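PDB 5GMT: alginate lyase from Aplysia kurodai, which probably cleaves alginate chains by beta-elimination with a preference for polymannuronate, as a eukaryotic member of polysaccharide lyase family 14. Local coordinates for residues V99-N103 with F104-I108; I170-S173 with T174-Q177; R185-N189 with K190-I194. All coordinates share one frame; numbering follows the deposited sequence.

Contact 1 (V99-N103 with F104-I108)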
ATOM      1  N   VAL A  99       9.059  -1.615   7.051  1.00  7.60           N
ATOM      2  CA  VAL A  99       8.614  -3.006   7.049  1.00  7.05           C
ATOM      3  C   VAL A  99       9.797  -3.986   7.050  1.00  8.89           C
ATOM      4  O   VAL A  99      10.769  -3.812   6.311  1.00  7.16           O
ATOM      5  CB  VAL A  99       7.685  -3.291   5.838  1.00  6.42           C
ATOM      6  CG1 VAL A  99       8.378  -2.949   4.517  1.00 11.17           C
ATOM      7  CG2 VAL A  99       7.207  -4.729   5.835  1.00  6.65           C
ATOM      8  N   TYR A 100       9.699  -4.997   7.915  1.00  6.55           N
ATOM      9  CA  TYR A 100      10.644  -6.111   7.972  1.00  9.42           C
ATOM     10  C   TYR A 100      10.022  -7.361   7.350  1.00  7.31           C
ATOM     11  O   TYR A 100       8.895  -7.719   7.687  1.00  9.95           O
ATOM     12  CB  TYR A 100      11.036  -6.392   9.433  1.00  8.05           C
ATOM     13  CG  TYR A 100      12.177  -7.370   9.612  1.00 10.12           C
ATOM     14  CD1 TYR A 100      11.967  -8.742   9.549  1.00 12.14           C
ATOM     15  CD2 TYR A 100      13.460  -6.915   9.882  1.00 10.41           C
ATOM     16  CE1 TYR A 100      13.023  -9.643   9.724  1.00  9.68           C
ATOM     17  CE2 TYR A 100      14.517  -7.802  10.058  1.00 10.60           C
ATOM     18  CZ  TYR A 100      14.290  -9.160   9.980  1.00 12.83           C
ATOM     19  OH  TYR A 100      15.350 -10.033  10.158  1.00 16.03           O
ATOM     20  N   PHE A 101      10.748  -8.033   6.457  1.00  9.31           N
ATOM     21  CA  PHE A 101      10.289  -9.309   5.905  1.00 10.74           C
ATOM     22  C   PHE A 101      11.033 -10.458   6.557  1.00 10.95           C
ATOM     23  O   PHE A 101      12.251 -10.540   6.461  1.00  9.44           O
ATOM     24  CB  PHE A 101      10.499  -9.376   4.383  1.00  9.44           C
ATOM     25  CG  PHE A 101       9.732  -8.339   3.617  1.00 10.50           C
ATOM     26  CD1 PHE A 101      10.291  -7.091   3.367  1.00 10.51           C
ATOM     27  CD2 PHE A 101       8.459  -8.607   3.150  1.00 10.75           C
ATOM     28  CE1 PHE A 101       9.593  -6.124   2.658  1.00 10.26           C
ATOM     29  CE2 PHE A 101       7.753  -7.636   2.433  1.00 10.52           C
ATOM     30  CZ  PHE A 101       8.325  -6.394   2.195  1.00 11.07           C
ATOM     31  N   GLU A 102      10.300 -11.351   7.204  1.00  9.92           N
ATOM     32  CA  GLU A 102      10.937 -12.489   7.870  1.00  9.99           C
ATOM     33  C   GLU A 102      10.570 -13.808   7.202  1.00 11.61           C
ATOM     34  O   GLU A 102       9.394 -14.185   7.161  1.00  9.64           O
ATOM     35  CB  GLU A 102      10.546 -12.519   9.349  1.00 10.31           C
ATOM     36  CG  GLU A 102      11.152 -13.685  10.102  1.00 10.63           C
ATOM     37  CD  GLU A 102      10.648 -13.754  11.524  1.00 10.45           C
ATOM     38  OE1 GLU A 102      10.719 -12.716  12.218  1.00 15.27           O
ATOM     39  OE2 GLU A 102      10.169 -14.835  11.936  1.00 12.87           O
ATOM     40  N   ASN A 103      11.590 -14.492   6.677  1.00 14.34           N
ATOM     41  CA  ASN A 103      11.452 -15.799   6.028  1.00 14.12           C
ATOM     42  C   ASN A 103      10.698 -15.750   4.692  1.00 10.40           C
ATOM     43  O   ASN A 103       9.907 -16.640   4.382  1.00  9.63           O
ATOM     44  CB  ASN A 103      10.777 -16.802   6.967  1.00 11.74           C
ATOM     45  CG  ASN A 103      11.156 -18.234   6.653  1.00 13.45           C
ATOM     46  OD1 ASN A 103      12.259 -18.497   6.182  1.00 13.29           O
ATOM     47  ND2 ASN A 103      10.240 -19.159   6.889  1.00 12.06           N
ATOM     48  N   PHE A 104      10.962 -14.707   3.908  1.00 10.92           N
ATOM     49  CA  PHE A 104      10.443 -14.596   2.545  1.00 10.83           C
ATOM     50  C   PHE A 104      11.489 -15.110   1.550  1.00 11.19           C
ATOM     51  O   PHE A 104      12.622 -14.632   1.567  1.00 11.99           O
ATOM     52  CB  PHE A 104      10.087 -13.141   2.216  1.00 11.07           C
ATOM     53  CG  PHE A 104       8.803 -12.658   2.852  1.00 12.19           C
ATOM     54  CD1 PHE A 104       8.695 -12.538   4.225  1.00 10.58           C
ATOM     55  CD2 PHE A 104       7.719 -12.291   2.063  1.00 10.12           C
ATOM     56  CE1 PHE A 104       7.516 -12.083   4.803  1.00 12.30           C
ATOM     57  CE2 PHE A 104       6.533 -11.835   2.639  1.00  9.47           C
ATOM     58  CZ  PHE A 104       6.439 -11.731   4.005  1.00 10.88           C
ATOM     59  N   GLY A 105      11.126 -16.052   0.678  1.00 11.31           N
ATOM     60  CA  GLY A 105       9.785 -16.607   0.610  1.00  8.74           C
ATOM     61  C   GLY A 105       8.767 -15.728  -0.104  1.00  9.90           C
ATOM     62  O   GLY A 105       7.597 -15.745   0.257  1.00 11.51           O
ATOM     63  N   PHE A 106       9.194 -14.961  -1.106  1.00  8.15           N
ATOM     64  CA  PHE A 106       8.290 -13.986  -1.743  1.00  9.33           C
ATOM     65  C   PHE A 106       7.288 -14.636  -2.692  1.00 11.38           C
ATOM     66  O   PHE A 106       6.317 -13.996  -3.110  1.00 10.57           O
ATOM     67  CB  PHE A 106       9.091 -12.918  -2.500  1.00  8.22           C
ATOM     68  CG  PHE A 106       9.879 -12.000  -1.600  1.00 15.39           C
ATOM     69  CD1 PHE A 106       9.252 -10.953  -0.943  1.00 10.75           C
ATOM     70  CD2 PHE A 106      11.246 -12.189  -1.406  1.00  9.12           C
ATOM     71  CE1 PHE A 106       9.970 -10.106  -0.119  1.00 13.73           C
ATOM     72  CE2 PHE A 106      11.971 -11.345  -0.580  1.00 12.63           C
ATOM     73  CZ  PHE A 106      11.338 -10.305   0.068  1.00 13.83           C
ATOM     74  N   GLY A 107       7.510 -15.907  -3.021  1.00  9.53           N
ATOM     75  CA  GLY A 107       6.631 -16.612  -3.945  1.00  9.72           C
ATOM     76  C   GLY A 107       6.548 -15.871  -5.275  1.00 12.12           C
ATOM     77  O   GLY A 107       7.572 -15.526  -5.869  1.00 12.81           O
ATOM     78  N   ILE A 108       5.328 -15.590  -5.728  1.00 10.40           N
ATOM     79  CA  ILE A 108       5.162 -14.792  -6.933  1.00  8.55           C
ATOM     80  C   ILE A 108       4.340 -13.541  -6.651  1.00 11.34           C
ATOM     81  O   ILE A 108       3.641 -13.038  -7.530  1.00 11.68           O
ATOM     82  CB  ILE A 108       4.506 -15.604  -8.070  1.00  9.17           C
ATOM     83  CG1 ILE A 108       3.164 -16.183  -7.626  1.00 13.03           C
ATOM     84  CG2 ILE A 108       5.438 -16.730  -8.510  1.00 14.17           C
ATOM     85  CD1 ILE A 108       2.372 -16.825  -8.759  1.00 17.75           C
TER
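Phe101 and Phe104, three residues apart where strand 92-102 runs out, meet as a T-shaped pair. The edge of Phe101 is driven into the face of Phe104, with ring centroids 5.0 Å apart and planes at 81°; Phe101 CD2 stands 3.7 Å above the Phe104 plane, over its centre. Phe104 CG lies beside its own backbone N, anti to the carbonyl carbon (chi1 -76°), which swings the ring back toward Phe101 and brings its CD1 to 3.6 Å from Phe101 CB. Phe106 completes the aromatic cluster. Its CE1 reaches one face of the Phe101 ring, 3.9 Å from Phe101 CD2, while its own face receives Phe104 CB. Flat, apolar rings suit this place because they can offer edge or face to one another. With an alanine in place of Phe104, the edge of Phe101 would probably lose the face it points into, and a gap would open where the ring had packed against Phe101 and Cys261. The chain turns sharply here: Asn103 has positive phi, and a cis peptide precedes Gly105, where a CB would collide with Asn103 O. Asn103 ND2 is held by Asp260 O. In the sheet, strand 92-102 lies between strands 191-199 and 261-272, with Phe104 packing on Cys261 and Phe101 meeting the rings of His192 and Phe186.

Contact 2 (I170-S173 with T174-Q177)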
ATOM      1  N   ILE A 170       3.072  -2.527 -16.678  1.00  9.80           N
ATOM      2  CA  ILE A 170       2.543  -3.833 -17.027  1.00  9.65           C
ATOM      3  C   ILE A 170       1.054  -3.781 -16.707  1.00 11.16           C
ATOM      4  O   ILE A 170       0.642  -3.875 -15.547  1.00 11.74           O
ATOM      5  CB  ILE A 170       3.248  -4.961 -16.266  1.00 10.07           C
ATOM      6  CG1 ILE A 170       4.728  -5.013 -16.663  1.00 11.17           C
ATOM      7  CG2 ILE A 170       2.563  -6.309 -16.553  1.00 12.25           C
ATOM      8  CD1 ILE A 170       5.571  -5.890 -15.777  1.00 10.94           C
ATOM      9  N   ALA A 171       0.256  -3.595 -17.752  1.00 12.04           N
ATOM     10  CA  ALA A 171      -1.161  -3.285 -17.608  1.00  7.94           C
ATOM     11  C   ALA A 171      -2.005  -4.524 -17.352  1.00 12.29           C
ATOM     12  O   ALA A 171      -1.590  -5.651 -17.640  1.00 13.11           O
ATOM     13  CB  ALA A 171      -1.667  -2.553 -18.859  1.00 11.36           C
ATOM     14  N   HIS A 172      -3.189  -4.311 -16.796  1.00 10.69           N
ATOM     15  CA  HIS A 172      -4.154  -5.386 -16.694  1.00 11.52           C
ATOM     16  C   HIS A 172      -5.562  -4.870 -16.993  1.00 12.06           C
ATOM     17  O   HIS A 172      -5.897  -3.714 -16.733  1.00 11.26           O
ATOM     18  CB  HIS A 172      -4.113  -6.061 -15.315  1.00 11.06           C
ATOM     19  CG  HIS A 172      -4.659  -7.456 -15.336  1.00 16.89           C
ATOM     20  ND1 HIS A 172      -6.010  -7.728 -15.266  1.00 16.31           N
ATOM     21  CD2 HIS A 172      -4.040  -8.651 -15.486  1.00 15.22           C
ATOM     22  CE1 HIS A 172      -6.196  -9.033 -15.339  1.00 15.20           C
ATOM     23  NE2 HIS A 172      -5.019  -9.618 -15.476  1.00 13.55           N
ATOM     24  N   SER A 173      -6.376  -5.743 -17.569  1.00 12.14           N
ATOM     25  CA  SER A 173      -7.688  -5.344 -18.023  1.00 11.23           C
ATOM     26  C   SER A 173      -8.676  -5.184 -16.879  1.00 12.52           C
ATOM     27  O   SER A 173      -9.626  -4.407 -16.996  1.00 15.37           O
ATOM     28  CB  SER A 173      -8.222  -6.367 -19.017  1.00 10.89           C
ATOM     29  OG  SER A 173      -8.215  -7.654 -18.433  1.00 10.19           O
ATOM     30  N   THR A 174      -8.463  -5.929 -15.792  1.00 10.68           N
ATOM     31  CA  THR A 174      -9.426  -5.991 -14.698  1.00 12.15           C
ATOM     32  C   THR A 174      -8.800  -5.677 -13.337  1.00 11.82           C
ATOM     33  O   THR A 174      -9.399  -4.988 -12.522  1.00 14.10           O
ATOM     34  CB  THR A 174     -10.097  -7.392 -14.614  1.00 19.84           C
ATOM     35  OG1 THR A 174     -10.808  -7.669 -15.829  1.00 22.71           O
ATOM     36  CG2 THR A 174     -11.060  -7.457 -13.436  1.00 21.19           C
ATOM     37  N   TYR A 175      -7.600  -6.194 -13.109  1.00 12.46           N
ATOM     38  CA  TYR A 175      -6.911  -6.021 -11.830  1.00 12.22           C
ATOM     39  C   TYR A 175      -6.050  -4.770 -11.840  1.00  8.53           C
ATOM     40  O   TYR A 175      -6.156  -3.949 -12.744  1.00 10.20           O
ATOM     41  CB  TYR A 175      -6.063  -7.249 -11.524  1.00 13.63           C
ATOM     42  CG  TYR A 175      -6.875  -8.512 -11.556  1.00 20.97           C
ATOM     43  CD1 TYR A 175      -8.105  -8.575 -10.921  1.00 24.55           C
ATOM     44  CD2 TYR A 175      -6.431  -9.629 -12.242  1.00 23.44           C
ATOM     45  CE1 TYR A 175      -8.870  -9.726 -10.957  1.00 29.29           C
ATOM     46  CE2 TYR A 175      -7.183 -10.782 -12.283  1.00 26.63           C
ATOM     47  CZ  TYR A 175      -8.403 -10.823 -11.642  1.00 22.03           C
ATOM     48  OH  TYR A 175      -9.153 -11.977 -11.679  1.00 41.27           O
ATOM     49  N   GLY A 176      -5.207  -4.614 -10.825  1.00  8.25           N
ATOM     50  CA  GLY A 176      -4.400  -3.413 -10.729  1.00  8.43           C
ATOM     51  C   GLY A 176      -3.360  -3.290 -11.828  1.00  9.83           C
ATOM     52  O   GLY A 176      -2.970  -4.291 -12.435  1.00  9.78           O
ATOM     53  N   GLN A 177      -2.929  -2.058 -12.097  1.00  7.52           N
ATOM     54  CA  GLN A 177      -1.838  -1.812 -13.032  1.00  9.34           C
ATOM     55  C   GLN A 177      -0.513  -1.935 -12.291  1.00  8.27           C
ATOM     56  O   GLN A 177      -0.372  -1.418 -11.186  1.00  9.59           O
ATOM     57  CB  GLN A 177      -1.971  -0.424 -13.671  1.00  7.94           C
ATOM     58  CG  GLN A 177      -3.384  -0.081 -14.107  1.00  8.93           C
ATOM     59  CD  GLN A 177      -3.926  -1.099 -15.089  1.00  9.27           C
ATOM     60  OE1 GLN A 177      -3.271  -1.423 -16.082  1.00 11.50           O
ATOM     61  NE2 GLN A 177      -5.102  -1.633 -14.798  1.00 11.07           N
TER
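Ala171 and Gln177 bring their CA atoms to within 4.9 Å of each other, and from there the chain swings out and back: the end-to-end directions of 170-173 and 174-177 are 159° apart. This is the loop of a beta-hairpin, joining strands 169-170 and 177-179 at the margin of one sheet of the concanavalin-like fold. Ile170 and Ser178 are linked by backbone hydrogen bonds at its base, and Gln177 bonds through its backbone to Ala153 of strand 149-154.

Within the loop, side chains supply bonds that strand pairing no longer provides. The amide of Gln177 grips the backbone of His172 twice. OE1 accepts from His172 N at 3.0 Å, the donor standing above the carbonyl plane, and NE2 donates one of its hydrogens to His172 O, also at 3.0 Å, with that oxygen almost in the plane of the amide. Glutamine suits the place because one flat group carries both an acceptor and a donor, and a bend at chi2 (-58°) curls it back to present them.

His172 serves the tip of the loop. With CG anti to the backbone N (chi1 -157°), the ring lies beside residues 174-175, and ND1 accepts two backbone hydrogens, from Thr174 N and Tyr175 N, each at 3.1 Å. Thr174 N is modestly tilted from the ring plane, Tyr175 N far out of it. Tyr175 runs alongside, its ring near parallel to the imidazole but slid so that they barely overlap; its CB makes a CH-pi contact over the imidazole face. Tyr152 OH holds Gly176 N from strand 149-154. The tightest approach of the two rings is Tyr175 CD2 to His172 CE1, 3.2 Å.

Contact 3 (R185-N189 with K190-I194)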
ATOM      1  N   ARG A 185      13.431  -3.247  -4.947  1.00 11.89           N
ATOM      2  CA  ARG A 185      13.331  -4.651  -4.588  1.00 13.38           C
ATOM      3  C   ARG A 185      13.382  -4.798  -3.079  1.00 17.99           C
ATOM      4  O   ARG A 185      14.055  -4.030  -2.394  1.00 20.52           O
ATOM      5  CB  ARG A 185      14.452  -5.477  -5.247  1.00 15.82           C
ATOM      6  CG  ARG A 185      14.406  -6.983  -4.915  1.00 25.63           C
ATOM      7  CD  ARG A 185      15.463  -7.813  -5.661  1.00 25.44           C
ATOM      8  NE  ARG A 185      15.003  -8.241  -6.984  1.00 25.98           N
ATOM      9  CZ  ARG A 185      15.571  -9.200  -7.715  1.00 29.71           C
ATOM     10  NH1 ARG A 185      16.631  -9.858  -7.262  1.00 31.14           N
ATOM     11  NH2 ARG A 185      15.073  -9.505  -8.906  1.00 28.80           N
ATOM     12  N   PHE A 186      12.648  -5.781  -2.579  1.00 10.68           N
ATOM     13  CA  PHE A 186      12.609  -6.086  -1.163  1.00 11.00           C
ATOM     14  C   PHE A 186      13.537  -7.247  -0.856  1.00 14.39           C
ATOM     15  O   PHE A 186      13.644  -8.188  -1.646  1.00 13.16           O
ATOM     16  CB  PHE A 186      11.180  -6.401  -0.739  1.00  9.05           C
ATOM     17  CG  PHE A 186      10.218  -5.298  -1.048  1.00  8.89           C
ATOM     18  CD1 PHE A 186      10.290  -4.091  -0.363  1.00 11.40           C
ATOM     19  CD2 PHE A 186       9.249  -5.459  -2.018  1.00  9.07           C
ATOM     20  CE1 PHE A 186       9.400  -3.057  -0.645  1.00 13.08           C
ATOM     21  CE2 PHE A 186       8.362  -4.432  -2.304  1.00  8.26           C
ATOM     22  CZ  PHE A 186       8.439  -3.233  -1.623  1.00 10.50           C
ATOM     23  N   MET A 187      14.203  -7.173   0.294  1.00 12.21           N
ATOM     24  CA  MET A 187      15.170  -8.192   0.694  1.00  9.80           C
ATOM     25  C   MET A 187      14.708  -8.952   1.922  1.00 14.97           C
ATOM     26  O   MET A 187      14.244  -8.354   2.891  1.00 14.98           O
ATOM     27  CB  MET A 187      16.531  -7.550   0.972  1.00 13.53           C
ATOM     28  CG  MET A 187      17.066  -6.738  -0.188  1.00 19.16           C
ATOM     29  SD  MET A 187      18.728  -6.120   0.136  1.00 22.27           S
ATOM     30  CE  MET A 187      19.665  -7.645   0.115  1.00 20.05           C
ATOM     31  N   ASN A 188      14.840 -10.272   1.875  1.00 14.12           N
ATOM     32  CA  ASN A 188      14.539 -11.110   3.030  1.00 13.89           C
ATOM     33  C   ASN A 188      15.365 -10.729   4.258  1.00 16.36           C
ATOM     34  O   ASN A 188      16.528 -10.329   4.140  1.00 12.81           O
ATOM     35  CB  ASN A 188      14.774 -12.577   2.671  1.00 16.19           C
ATOM     36  CG  ASN A 188      14.301 -13.527   3.749  1.00 17.17           C
ATOM     37  OD1 ASN A 188      13.452 -13.182   4.570  1.00 16.87           O
ATOM     38  ND2 ASN A 188      14.835 -14.743   3.736  1.00 17.90           N
ATOM     39  N   ASN A 189      14.734 -10.829   5.428  1.00 14.80           N
ATOM     40  CA  ASN A 189      15.386 -10.649   6.728  1.00 13.59           C
ATOM     41  C   ASN A 189      16.034  -9.285   6.916  1.00 15.39           C
ATOM     42  O   ASN A 189      17.092  -9.159   7.551  1.00 13.55           O
ATOM     43  CB  ASN A 189      16.416 -11.767   6.944  1.00 14.84           C
ATOM     44  CG  ASN A 189      15.772 -13.148   6.950  1.00 19.75           C
ATOM     45  OD1 ASN A 189      14.681 -13.331   7.497  1.00 22.38           O
ATOM     46  ND2 ASN A 189      16.426 -14.117   6.310  1.00 24.26           N
ATOM     47  N   LYS A 190      15.381  -8.254   6.383  1.00 10.81           N
ATOM     48  CA  LYS A 190      15.853  -6.886   6.541  1.00 12.03           C
ATOM     49  C   LYS A 190      14.703  -5.921   6.782  1.00  9.29           C
ATOM     50  O   LYS A 190      13.592  -6.158   6.315  1.00 10.31           O
ATOM     51  CB  LYS A 190      16.617  -6.438   5.298  1.00 12.91           C
ATOM     52  CG  LYS A 190      18.045  -6.949   5.204  1.00 13.98           C
ATOM     53  CD  LYS A 190      18.755  -6.244   4.052  1.00 18.75           C
ATOM     54  CE  LYS A 190      20.254  -6.505   4.068  1.00 23.23           C
ATOM     55  NZ  LYS A 190      20.891  -5.922   5.279  1.00 19.03           N
ATOM     56  N   TRP A 191      14.990  -4.830   7.482  1.00 10.30           N
ATOM     57  CA  TRP A 191      14.081  -3.698   7.555  1.00  8.89           C
ATOM     58  C   TRP A 191      14.176  -2.911   6.261  1.00 11.25           C
ATOM     59  O   TRP A 191      15.256  -2.812   5.666  1.00 11.08           O
ATOM     60  CB  TRP A 191      14.423  -2.782   8.730  1.00 10.78           C
ATOM     61  CG  TRP A 191      13.914  -3.248  10.053  1.00  9.25           C
ATOM     62  CD1 TRP A 191      14.649  -3.769  11.083  1.00  9.10           C
ATOM     63  CD2 TRP A 191      12.554  -3.221  10.503  1.00 10.02           C
ATOM     64  NE1 TRP A 191      13.828  -4.069  12.144  1.00  9.49           N
ATOM     65  CE2 TRP A 191      12.536  -3.743  11.814  1.00  9.56           C
ATOM     66  CE3 TRP A 191      11.349  -2.806   9.918  1.00  9.38           C
ATOM     67  CZ2 TRP A 191      11.360  -3.868  12.554  1.00  9.37           C
ATOM     68  CZ3 TRP A 191      10.180  -2.931  10.646  1.00  9.17           C
ATOM     69  CH2 TRP A 191      10.188  -3.456  11.953  1.00  8.69           C
ATOM     70  N   HIS A 192      13.051  -2.341   5.842  1.00  8.76           N
ATOM     71  CA  HIS A 192      13.013  -1.425   4.703  1.00 10.97           C
ATOM     72  C   HIS A 192      12.281  -0.168   5.110  1.00 10.60           C
ATOM     73  O   HIS A 192      11.225  -0.252   5.740  1.00 10.80           O
ATOM     74  CB  HIS A 192      12.310  -2.049   3.499  1.00  9.12           C
ATOM     75  CG  HIS A 192      12.897  -3.349   3.066  1.00  9.04           C
ATOM     76  ND1 HIS A 192      12.805  -4.496   3.826  1.00 10.07           N
ATOM     77  CD2 HIS A 192      13.600  -3.684   1.958  1.00  9.67           C
ATOM     78  CE1 HIS A 192      13.420  -5.482   3.202  1.00 11.17           C
ATOM     79  NE2 HIS A 192      13.911  -5.018   2.065  1.00 12.98           N
ATOM     80  N   SER A 193      12.826   0.993   4.774  1.00  8.07           N
ATOM     81  CA  SER A 193      12.054   2.217   4.942  1.00  9.59           C
ATOM     82  C   SER A 193      11.385   2.495   3.612  1.00  9.02           C
ATOM     83  O   SER A 193      12.025   2.441   2.556  1.00 10.23           O
ATOM     84  CB  SER A 193      12.927   3.391   5.383  1.00 13.70           C
ATOM     85  OG  SER A 193      13.271   3.254   6.748  1.00 16.20           O
ATOM     86  N   ILE A 194      10.085   2.768   3.669  1.00 10.68           N
ATOM     87  CA  ILE A 194       9.298   2.939   2.455  1.00  8.53           C
ATOM     88  C   ILE A 194       8.665   4.321   2.462  1.00  7.28           C
ATOM     89  O   ILE A 194       8.105   4.737   3.478  1.00  8.33           O
ATOM     90  CB  ILE A 194       8.207   1.854   2.346  1.00 11.10           C
ATOM     91  CG1 ILE A 194       8.864   0.475   2.183  1.00 13.33           C
ATOM     92  CG2 ILE A 194       7.261   2.157   1.191  1.00 11.01           C
ATOM     93  CD1 ILE A 194       7.876  -0.631   1.828  1.00 16.72           C
TER
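Met187 N donates to His192 NE2 across 2.8 Å in a nearly straight bond (174°), although the amide nitrogen sits 23° out of the imidazole plane. The other ring nitrogen, ND1, is hydrogen-bonded to Val99 O of the adjacent strand. Histidine fits because its two nitrogens let one flat side chain bridge a loop backbone and a strand backbone while its carbons pack in the interior.

The aromatic contacts lie beside this bond. Phe186 turns its edge to the face of His192, the planes at 72° and the centroids 5.8 Å apart, with Phe186 CD1 nearest to His192 CD2. One atom further round, Phe186 CE1 touches Ile194 CD1 at 3.8 Å, so the phenyl ring is shared by His192 and Ile194, two buried residues of strand 191-199. The side chains of Phe186 and His192 also touch Val214 of strand 208-216.

A type II beta turn from Met187 to Lys190 leads the chain into that strand. Asn189 occupies its third position with positive phi, a conformation asparagine tolerates better than most residues other than glycine. Asn188 OD1 accepts from Phe104 N, fastening the turn to the neighbouring loop.

Across the turn the apolar contact is between chains lying side by side. Met187 SD packs against Lys190 CD at 3.9 Å, and their ends run on together, Met187 CE being 4.2 Å from Lys190 CE. Both are long, flexible chains suited to a partly exposed position, where methylenes can pack while the lysine's charge reaches a polar partner; Lys190 bends at its last torsion and gives NZ to Glu217 O.

Contacts 1 and 3 belong together: their centres are 9 Å apart, and they sit on strands 92-102 and 191-199, neighbours in one sheet. Phe101 O to Asn189 N, 2.7 Å, is a probable hydrogen bond between them. Both are partly buried, so aromatic and aliphatic packing dominates, and in contact 3 a buried histidine also satisfies backbone groups. Contact 2 belongs to the other large sheet, at its border; its centre lies 23 Å from that of contact 1 and 25 Å from that of contact 3, and it touches neither. There, at the surface, polar side chains bonded to backbone do most of the work, and the one ring pairing overlaps little.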